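Local coordinates for RagA protein (Porphyromonas gingivalis, PDB 6SLN), which probably takes up peptides across the outer membrane as a TonB-dependent receptor, here with a peptide bound, at residues A379-F392 with G976-Q988. Residues are numbered along the deposited sequence; the frame is centred on the assembly and turned at random.
Sequences ADYFGKYYMGSGTF and GNVGKNQYPNSKQ
Thr-391 OG1 is gripped twice. It donates to a lone pair of Gln-982 O at 2.6 Å, in the carbonyl plane, and accepts from a water that in turn takes the N-H of Gln-982. The amide of Asn-981 is held at both ends. Its OD1 accepts the backbone N-H of Phe-392, in helix 390-396, at 2.9 Å in a nearly straight bond (164°). Its ND2 gives a weak bond to Lys-384 O. Asn-981 lies in the chain leading to the last strand of the TonB-dependent receptor barrel, and its amide enters segment 379-392, which follows strand 363-377. CG stands anti to the backbone N (chi1 -171°), which carries the amide into that segment. The backbone joins in: Gly-383 N donates to Asn-981 O at 2.8 Å, on the type II turn from Tyr-381 to Lys-384. Tyr-983 CB sits over one face of the Phe-382 ring, 3.9 Å from its centroid, and the two ring planes meet at 44°. Tyr-385 OH is hydrogen-bonded to Asp-875, and Lys-980 NZ to the bound peptide, so the contact borders the peptide site. Thr-391 CG2 meets Pro-984 CG tip to tip at 3.6 Å.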
# COMPACT_ATOMS: atom_id res chain seq x y z
N ALA A 379 -22.69 -4.95 1.23
CA ALA A 379 -23.40 -4.02 2.09
C ALA A 379 -23.03 -4.40 3.52
O ALA A 379 -23.34 -5.50 3.98
CB ALA A 379 -24.90 -4.08 1.84
N ASP A 380 -22.35 -3.49 4.21
CA ASP A 380 -21.64 -3.86 5.42
C ASP A 380 -22.24 -3.21 6.66
O ASP A 380 -21.53 -2.87 7.60
CB ASP A 380 -20.16 -3.51 5.28
CG ASP A 380 -19.42 -4.53 4.41
OD1 ASP A 380 -19.79 -5.73 4.45
OD2 ASP A 380 -18.50 -4.13 3.68
N TYR A 381 -23.56 -3.05 6.67
CA TYR A 381 -24.26 -2.69 7.89
C TYR A 381 -25.28 -3.72 8.30
O TYR A 381 -25.69 -3.75 9.47
CB TYR A 381 -24.94 -1.32 7.74
CG TYR A 381 -23.94 -0.18 7.80
CD1 TYR A 381 -23.00 -0.12 8.81
CD2 TYR A 381 -23.92 0.80 6.82
CE1 TYR A 381 -22.09 0.90 8.87
CE2 TYR A 381 -23.00 1.82 6.87
CZ TYR A 381 -22.09 1.87 7.90
OH TYR A 381 -21.17 2.89 7.96
N PHE A 382 -25.66 -4.60 7.37
CA PHE A 382 -26.63 -5.63 7.65
C PHE A 382 -26.14 -6.56 8.75
O PHE A 382 -24.94 -6.75 8.96
CB PHE A 382 -26.96 -6.40 6.37
CG PHE A 382 -27.83 -5.61 5.42
CD1 PHE A 382 -29.19 -5.69 5.50
CD2 PHE A 382 -27.26 -4.79 4.47
CE1 PHE A 382 -29.99 -4.97 4.65
CE2 PHE A 382 -28.04 -4.06 3.62
CZ PHE A 382 -29.41 -4.15 3.71
N GLY A 383 -27.09 -7.13 9.49
CA GLY A 383 -26.76 -7.91 10.65
C GLY A 383 -26.40 -7.11 11.87
O GLY A 383 -26.38 -7.67 12.96
N LYS A 384 -26.11 -5.83 11.73
CA LYS A 384 -25.97 -4.93 12.87
C LYS A 384 -27.18 -4.00 12.95
O LYS A 384 -27.98 -3.89 12.01
CB LYS A 384 -24.65 -4.15 12.77
CG LYS A 384 -23.46 -4.99 13.12
CD LYS A 384 -22.14 -4.25 12.95
CE LYS A 384 -21.83 -4.01 11.49
NZ LYS A 384 -20.64 -3.13 11.33
N TYR A 385 -27.33 -3.35 14.10
CA TYR A 385 -28.54 -2.60 14.45
C TYR A 385 -28.18 -1.12 14.46
O TYR A 385 -27.74 -0.58 15.48
CB TYR A 385 -29.14 -3.05 15.80
CG TYR A 385 -30.01 -4.26 15.66
CD1 TYR A 385 -31.26 -4.18 15.07
CD2 TYR A 385 -29.57 -5.50 16.09
CE1 TYR A 385 -32.06 -5.31 14.94
CE2 TYR A 385 -30.36 -6.63 15.97
CZ TYR A 385 -31.60 -6.54 15.39
OH TYR A 385 -32.35 -7.68 15.27
N TYR A 386 -28.37 -0.48 13.32
CA TYR A 386 -28.17 0.94 13.15
C TYR A 386 -29.50 1.56 12.77
O TYR A 386 -30.18 1.05 11.87
CB TYR A 386 -27.14 1.21 12.06
CG TYR A 386 -25.72 0.80 12.36
CD1 TYR A 386 -24.90 1.59 13.16
CD2 TYR A 386 -25.18 -0.36 11.80
CE1 TYR A 386 -23.60 1.24 13.41
CE2 TYR A 386 -23.86 -0.73 12.05
CZ TYR A 386 -23.08 0.08 12.86
OH TYR A 386 -21.77 -0.26 13.13
N MET A 387 -29.88 2.65 13.43
CA MET A 387 -31.12 3.31 13.05
C MET A 387 -31.09 3.72 11.58
O MET A 387 -30.09 4.25 11.08
CB MET A 387 -31.38 4.55 13.88
CG MET A 387 -32.81 4.96 13.78
SD MET A 387 -33.40 5.32 15.41
CE MET A 387 -32.27 6.63 15.90
N GLY A 388 -32.19 3.45 10.90
CA GLY A 388 -32.33 3.79 9.51
C GLY A 388 -31.72 2.81 8.54
O GLY A 388 -31.88 2.97 7.33
N SER A 389 -31.03 1.78 9.03
CA SER A 389 -30.33 0.86 8.15
C SER A 389 -31.07 -0.47 8.02
O SER A 389 -31.66 -0.96 8.98
CB SER A 389 -28.91 0.63 8.67
OG SER A 389 -28.29 -0.46 8.00
N GLY A 390 -31.05 -1.04 6.82
CA GLY A 390 -31.43 -2.42 6.60
C GLY A 390 -32.90 -2.70 6.80
O GLY A 390 -33.72 -1.82 7.00
N THR A 391 -33.22 -4.00 6.72
CA THR A 391 -34.59 -4.41 6.99
C THR A 391 -35.01 -3.99 8.39
O THR A 391 -36.19 -3.74 8.64
CB THR A 391 -34.75 -5.91 6.83
OG1 THR A 391 -33.67 -6.56 7.51
CG2 THR A 391 -34.74 -6.29 5.37
N PHE A 392 -34.05 -3.90 9.31
CA PHE A 392 -34.32 -3.34 10.62
C PHE A 392 -34.90 -1.93 10.51
O PHE A 392 -35.90 -1.61 11.15
CB PHE A 392 -33.05 -3.32 11.46
CG PHE A 392 -33.18 -2.54 12.71
CD1 PHE A 392 -34.00 -2.98 13.73
CD2 PHE A 392 -32.51 -1.34 12.86
CE1 PHE A 392 -34.13 -2.25 14.90
CE2 PHE A 392 -32.63 -0.60 14.02
CZ PHE A 392 -33.45 -1.06 15.06
N GLY A 976 -28.58 -18.01 11.67
CA GLY A 976 -28.40 -19.32 12.25
C GLY A 976 -29.19 -19.44 13.53
O GLY A 976 -30.28 -20.03 13.56
N ASN A 977 -28.64 -18.87 14.59
CA ASN A 977 -29.29 -18.89 15.89
C ASN A 977 -30.07 -17.62 16.16
O ASN A 977 -31.10 -17.66 16.87
CB ASN A 977 -28.27 -19.12 17.00
CG ASN A 977 -27.38 -17.93 17.21
OD1 ASN A 977 -26.85 -17.38 16.25
ND2 ASN A 977 -27.21 -17.53 18.47
N VAL A 978 -29.63 -16.50 15.59
CA VAL A 978 -30.40 -15.26 15.62
C VAL A 978 -30.51 -14.73 14.21
O VAL A 978 -29.52 -14.66 13.48
CB VAL A 978 -29.78 -14.22 16.56
CG1 VAL A 978 -28.35 -13.94 16.17
CG2 VAL A 978 -30.58 -12.95 16.53
N GLY A 979 -31.75 -14.41 13.80
CA GLY A 979 -31.99 -13.55 12.66
C GLY A 979 -32.03 -12.12 13.16
O GLY A 979 -32.73 -11.82 14.13
N LYS A 980 -31.24 -11.25 12.54
CA LYS A 980 -31.20 -9.86 12.97
C LYS A 980 -30.74 -8.99 11.82
O LYS A 980 -29.75 -9.31 11.16
CB LYS A 980 -30.28 -9.69 14.18
CG LYS A 980 -28.91 -10.30 14.00
CD LYS A 980 -27.91 -9.79 15.01
CE LYS A 980 -26.49 -10.31 14.69
NZ LYS A 980 -25.58 -10.41 15.89
N ASN A 981 -31.46 -7.88 11.59
CA ASN A 981 -31.28 -6.99 10.45
C ASN A 981 -30.84 -7.76 9.21
O ASN A 981 -29.75 -7.53 8.67
CB ASN A 981 -30.28 -5.87 10.77
CG ASN A 981 -30.24 -4.80 9.67
OD1 ASN A 981 -31.27 -4.48 9.06
ND2 ASN A 981 -29.06 -4.27 9.41
N GLN A 982 -31.68 -8.68 8.75
CA GLN A 982 -31.30 -9.54 7.64
C GLN A 982 -31.17 -8.76 6.35
O GLN A 982 -31.95 -7.85 6.06
CB GLN A 982 -32.33 -10.66 7.47
CG GLN A 982 -32.67 -11.40 8.74
CD GLN A 982 -33.90 -12.27 8.56
OE1 GLN A 982 -34.94 -11.81 8.07
NE2 GLN A 982 -33.79 -13.54 8.94
N TYR A 983 -30.13 -9.10 5.58
CA TYR A 983 -30.13 -8.84 4.15
C TYR A 983 -30.84 -10.04 3.54
O TYR A 983 -30.23 -11.10 3.35
CB TYR A 983 -28.69 -8.67 3.61
CG TYR A 983 -28.61 -8.06 2.23
CD1 TYR A 983 -29.49 -8.46 1.21
CD2 TYR A 983 -27.66 -7.10 1.93
CE1 TYR A 983 -29.43 -7.91 -0.06
CE2 TYR A 983 -27.60 -6.52 0.65
CZ TYR A 983 -28.49 -6.94 -0.34
OH TYR A 983 -28.45 -6.39 -1.62
N PRO A 984 -32.13 -9.95 3.25
CA PRO A 984 -32.89 -11.15 2.88
C PRO A 984 -32.41 -11.73 1.56
O PRO A 984 -31.87 -11.02 0.71
CB PRO A 984 -34.34 -10.65 2.77
CG PRO A 984 -34.33 -9.24 3.38
CD PRO A 984 -32.96 -8.72 3.21
N ASN A 985 -32.58 -13.04 1.40
CA ASN A 985 -32.36 -13.61 0.08
C ASN A 985 -33.35 -13.00 -0.90
O ASN A 985 -34.37 -12.41 -0.52
CB ASN A 985 -32.52 -15.13 0.08
CG ASN A 985 -31.27 -15.84 0.55
OD1 ASN A 985 -30.22 -15.78 -0.09
ND2 ASN A 985 -31.37 -16.53 1.69
N SER A 986 -33.04 -13.12 -2.18
CA SER A 986 -33.78 -12.40 -3.20
C SER A 986 -34.62 -13.35 -4.02
O SER A 986 -34.42 -14.57 -4.00
CB SER A 986 -32.83 -11.62 -4.10
OG SER A 986 -31.77 -12.46 -4.51
N LYS A 987 -35.57 -12.77 -4.73
CA LYS A 987 -36.46 -13.46 -5.66
C LYS A 987 -36.14 -12.92 -7.04
O LYS A 987 -36.17 -11.70 -7.25
CB LYS A 987 -37.92 -13.21 -5.27
CG LYS A 987 -38.98 -13.71 -6.22
CD LYS A 987 -40.37 -13.50 -5.64
CE LYS A 987 -40.67 -12.01 -5.40
NZ LYS A 987 -41.78 -11.51 -6.26
N GLN A 988 -35.81 -13.80 -7.97
CA GLN A 988 -35.41 -13.38 -9.31
C GLN A 988 -36.40 -13.84 -10.37
O GLN A 988 -36.90 -14.97 -10.33
CB GLN A 988 -34.02 -13.91 -9.67
CG GLN A 988 -32.89 -13.13 -9.05
CD GLN A 988 -32.22 -13.91 -7.97
OE1 GLN A 988 -31.76 -15.03 -8.19
NE2 GLN A 988 -32.19 -13.36 -6.77
O HOH W 1 -34.35 -8.45 9.67